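Local coordinates for protein Lys-gingipain W83 (Porphyromonas gingivalis, PDB 4ITC) that serves, as an adhesin domain of a secreted lysine-specific cysteine protease, in attachment to red blood cells and albumin, and binds calcium, at residues 109-114 / 138-143. Sequence-based numbering, arbitrary orientation.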
ATOM      1  N   ASN A 109       6.806   1.817  14.409  1.00 15.25           N
ATOM      2  CA  ASN A 109       6.454   3.224  14.415  1.00 16.69           C
ATOM      3  C   ASN A 109       5.470   3.464  13.288  1.00 15.66           C
ATOM      4  O   ASN A 109       5.941   3.618  12.140  1.00 16.82           O
ATOM      5  CB  ASN A 109       7.712   4.066  14.237  1.00 17.05           C
ATOM      6  CG  ASN A 109       7.419   5.554  14.312  1.00 18.18           C
ATOM      7  OD1 ASN A 109       6.283   5.950  14.552  1.00 22.39           O
ATOM      8  ND2 ASN A 109       8.412   6.368  14.015  1.00 20.00           N
ATOM      9  N   ALA A 110       4.174   3.434  13.602  1.00 14.85           N
ATOM     10  CA  ALA A 110       3.118   3.721  12.622  1.00 14.28           C
ATOM     11  C   ALA A 110       3.056   5.194  12.418  1.00 14.16           C
ATOM     12  O   ALA A 110       2.643   5.949  13.335  1.00 16.87           O
ATOM     13  CB  ALA A 110       1.740   3.214  13.006  1.00 15.08           C
ATOM     14  N   LEU A 111       3.437   5.602  11.227  1.00 12.35           N
ATOM     15  CA  LEU A 111       3.431   7.010  10.832  1.00 12.03           C
ATOM     16  C   LEU A 111       2.082   7.487  10.380  1.00 11.62           C
ATOM     17  O   LEU A 111       1.763   8.684  10.471  1.00 12.27           O
ATOM     18  CB  LEU A 111       4.458   7.239   9.710  1.00 12.47           C
ATOM     19  CG  LEU A 111       5.904   6.741   9.957  1.00 13.75           C
ATOM     20  CD1 LEU A 111       6.763   7.000   8.738  1.00 14.60           C
ATOM     21  CD2 LEU A 111       6.515   7.386  11.178  1.00 15.03           C
ATOM     22  N   LEU A 112       1.305   6.571   9.814  1.00 11.05           N
ATOM     23  CA  LEU A 112      -0.012   6.806   9.251  1.00 10.90           C
ATOM     24  C   LEU A 112      -0.795   5.502   9.415  1.00 10.83           C
ATOM     25  O   LEU A 112      -0.263   4.446   9.168  1.00 10.71           O
ATOM     26  CB  LEU A 112       0.071   7.215   7.774  1.00 12.58           C
ATOM     27  CG  LEU A 112      -1.244   7.426   7.019  1.00 14.49           C
ATOM     28  CD1 LEU A 112      -2.134   8.416   7.709  1.00 17.45           C
ATOM     29  CD2 LEU A 112      -0.951   7.944   5.620  1.00 15.93           C
ATOM     30  N   GLU A 113      -2.017   5.577   9.899  1.00 11.22           N
ATOM     31  CA  GLU A 113      -2.860   4.394  10.017  1.00 11.35           C
ATOM     32  C   GLU A 113      -4.286   4.831   9.797  1.00 13.10           C
ATOM     33  O   GLU A 113      -4.761   5.780  10.459  1.00 14.28           O
ATOM     34  CB  GLU A 113      -2.692   3.734  11.382  1.00 12.62           C
ATOM     35  CG  GLU A 113      -3.617   2.550  11.574  1.00 13.76           C
ATOM     36  CD  GLU A 113      -3.294   1.630  12.732  1.00 16.33           C
ATOM     37  OE1 GLU A 113      -2.350   1.922  13.524  1.00 20.49           O
ATOM     38  OE2 GLU A 113      -3.999   0.608  12.864  1.00 15.08           O
ATOM     39  N   GLU A 114      -5.008   4.179   8.889  1.00 12.81           N
ATOM     40  CA  GLU A 114      -6.361   4.575   8.577  1.00 15.23           C
ATOM     41  C   GLU A 114      -7.149   3.488   7.906  1.00 14.70           C
ATOM     42  O   GLU A 114      -6.581   2.511   7.388  1.00 11.26           O
ATOM     43  CB  GLU A 114      -6.381   5.833   7.710  1.00 19.17           C
ATOM     44  CG  GLU A 114      -5.947   5.636   6.284  1.00 21.90           C
ATOM     45  CD  GLU A 114      -5.995   6.923   5.443  1.00 27.72           C
ATOM     46  OE1 GLU A 114      -6.077   6.794   4.201  1.00 32.09           O
ATOM     47  OE2 GLU A 114      -5.969   8.035   6.031  1.00 32.89           O
ATOM     48  N   LYS A 138      -1.415  10.639  -0.135  1.00  9.93           N
ATOM     49  CA  LYS A 138      -1.026  10.730   1.274  1.00 10.50           C
ATOM     50  C   LYS A 138       0.416  11.236   1.331  1.00 10.23           C
ATOM     51  O   LYS A 138       1.228  10.950   0.455  1.00 10.28           O
ATOM     52  CB  LYS A 138      -1.083   9.350   1.952  1.00 11.29           C
ATOM     53  CG  LYS A 138      -2.379   8.576   1.786  1.00 12.62           C
ATOM     54  CD  LYS A 138      -3.551   9.221   2.483  1.00 15.34           C
ATOM     55  CE  LYS A 138      -4.844   8.615   2.000  1.00 18.30           C
ATOM     56  NZ  LYS A 138      -5.979   9.249   2.723  1.00 20.55           N
ATOM     57  N   THR A 139       0.692  12.017   2.361  1.00 10.72           N
ATOM     58  CA  THR A 139       2.019  12.593   2.593  1.00 12.44           C
ATOM     59  C   THR A 139       2.397  12.322   4.023  1.00 12.39           C
ATOM     60  O   THR A 139       1.610  12.595   4.954  1.00 13.43           O
ATOM     61  CB  THR A 139       1.990  14.138   2.414  1.00 13.82           C
ATOM     62  OG1 THR A 139       1.562  14.415   1.098  1.00 16.63           O
ATOM     63  CG2 THR A 139       3.368  14.719   2.590  1.00 14.64           C
ATOM     64  N   VAL A 140       3.569  11.719   4.179  1.00 11.92           N
ATOM     65  CA  VAL A 140       4.079  11.236   5.474  1.00 11.93           C
ATOM     66  C   VAL A 140       5.506  11.711   5.694  1.00 11.68           C
ATOM     67  O   VAL A 140       6.338  11.554   4.838  1.00 11.15           O
ATOM     68  CB  VAL A 140       4.073   9.681   5.490  1.00 13.41           C
ATOM     69  CG1 VAL A 140       4.594   9.164   6.809  1.00 14.28           C
ATOM     70  CG2 VAL A 140       2.652   9.162   5.209  1.00 14.91           C
ATOM     71  N   ASP A 141       5.804  12.294   6.853  1.00 11.84           N
ATOM     72  CA  ASP A 141       7.182  12.663   7.186  1.00 13.23           C
ATOM     73  C   ASP A 141       7.908  11.436   7.703  1.00 11.50           C
ATOM     74  O   ASP A 141       7.384  10.681   8.537  1.00 12.79           O
ATOM     75  CB  ASP A 141       7.178  13.787   8.223  1.00 15.31           C
ATOM     76  CG  ASP A 141       6.687  15.116   7.617  1.00 19.04           C
ATOM     77  OD1 ASP A 141       7.184  15.481   6.528  1.00 24.38           O
ATOM     78  OD2 ASP A 141       5.778  15.762   8.182  1.00 28.06           O
ATOM     79  N   LEU A 142       9.135  11.233   7.219  1.00 10.55           N
ATOM     80  CA  LEU A 142       9.935  10.087   7.613  1.00 10.01           C
ATOM     81  C   LEU A 142      11.003  10.553   8.593  1.00  9.84           C
ATOM     82  O   LEU A 142      11.711  11.505   8.320  1.00 10.24           O
ATOM     83  CB  LEU A 142      10.604   9.454   6.414  1.00 10.30           C
ATOM     84  CG  LEU A 142       9.676   8.963   5.299  1.00 10.59           C
ATOM     85  CD1 LEU A 142      10.427   8.307   4.162  1.00 11.67           C
ATOM     86  CD2 LEU A 142       8.673   7.976   5.874  1.00 10.66           C
ATOM     87  N   PRO A 143      11.066   9.943   9.759  1.00  9.80           N
ATOM     88  CA  PRO A 143      12.094  10.373  10.729  1.00  9.97           C
ATOM     89  C   PRO A 143      13.525  10.218  10.223  1.00 10.05           C
ATOM     90  O   PRO A 143      13.862   9.363   9.367  1.00  9.73           O
ATOM     91  CB  PRO A 143      11.861   9.431  11.914  1.00 10.48           C
ATOM     92  CG  PRO A 143      10.471   8.929  11.767  1.00 10.70           C
ATOM     93  CD  PRO A 143      10.156   8.909  10.313  1.00 10.31           C
TER
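The carboxylate of E114 meets the ammonium of K138 in a salt bridge, OE1 to NZ 2.9 Å, through the syn lone pair of OE1; OE2 itself stays farther from NZ, at 3.5 Å. The two chains come from opposite directions: E114 runs extended beyond CG, whereas K138 bends at chi2 (-67°), and this turns its long arm toward the carboxylate. At the other end the amide of N109 slides past the P143 ring, ND2 lying 4.0 Å from CG. Between these ends the packing is apolar. V140 straddles two leucines: CG1 presses on L111 CB at a tight 3.5 Å, and CG2 meets L112 CD2 at 3.8 Å. L111 then forks, CD1 touching L142 CD2 (3.6 Å) and CD2 reaching the CD corner of the P143 ring at 4.0 Å. L112 CD2 also rests on K138 CB. L111 and L112 form a classic beta bulge opposite V95, consistent with both consecutive leucines pointing toward 138-143. The contact thus joins the two sheets of the adhesin beta sandwich across their interface: 109-115 is an edge strand of one sheet, paired with 92-98, while 136-142 pairs with 75-83 in the other. F79 of strand 75-83 packs beside L112 and K138; Y93 of strand 92-98 touches K138, and its hydroxyl makes a weak hydrogen bond with E114 OE1.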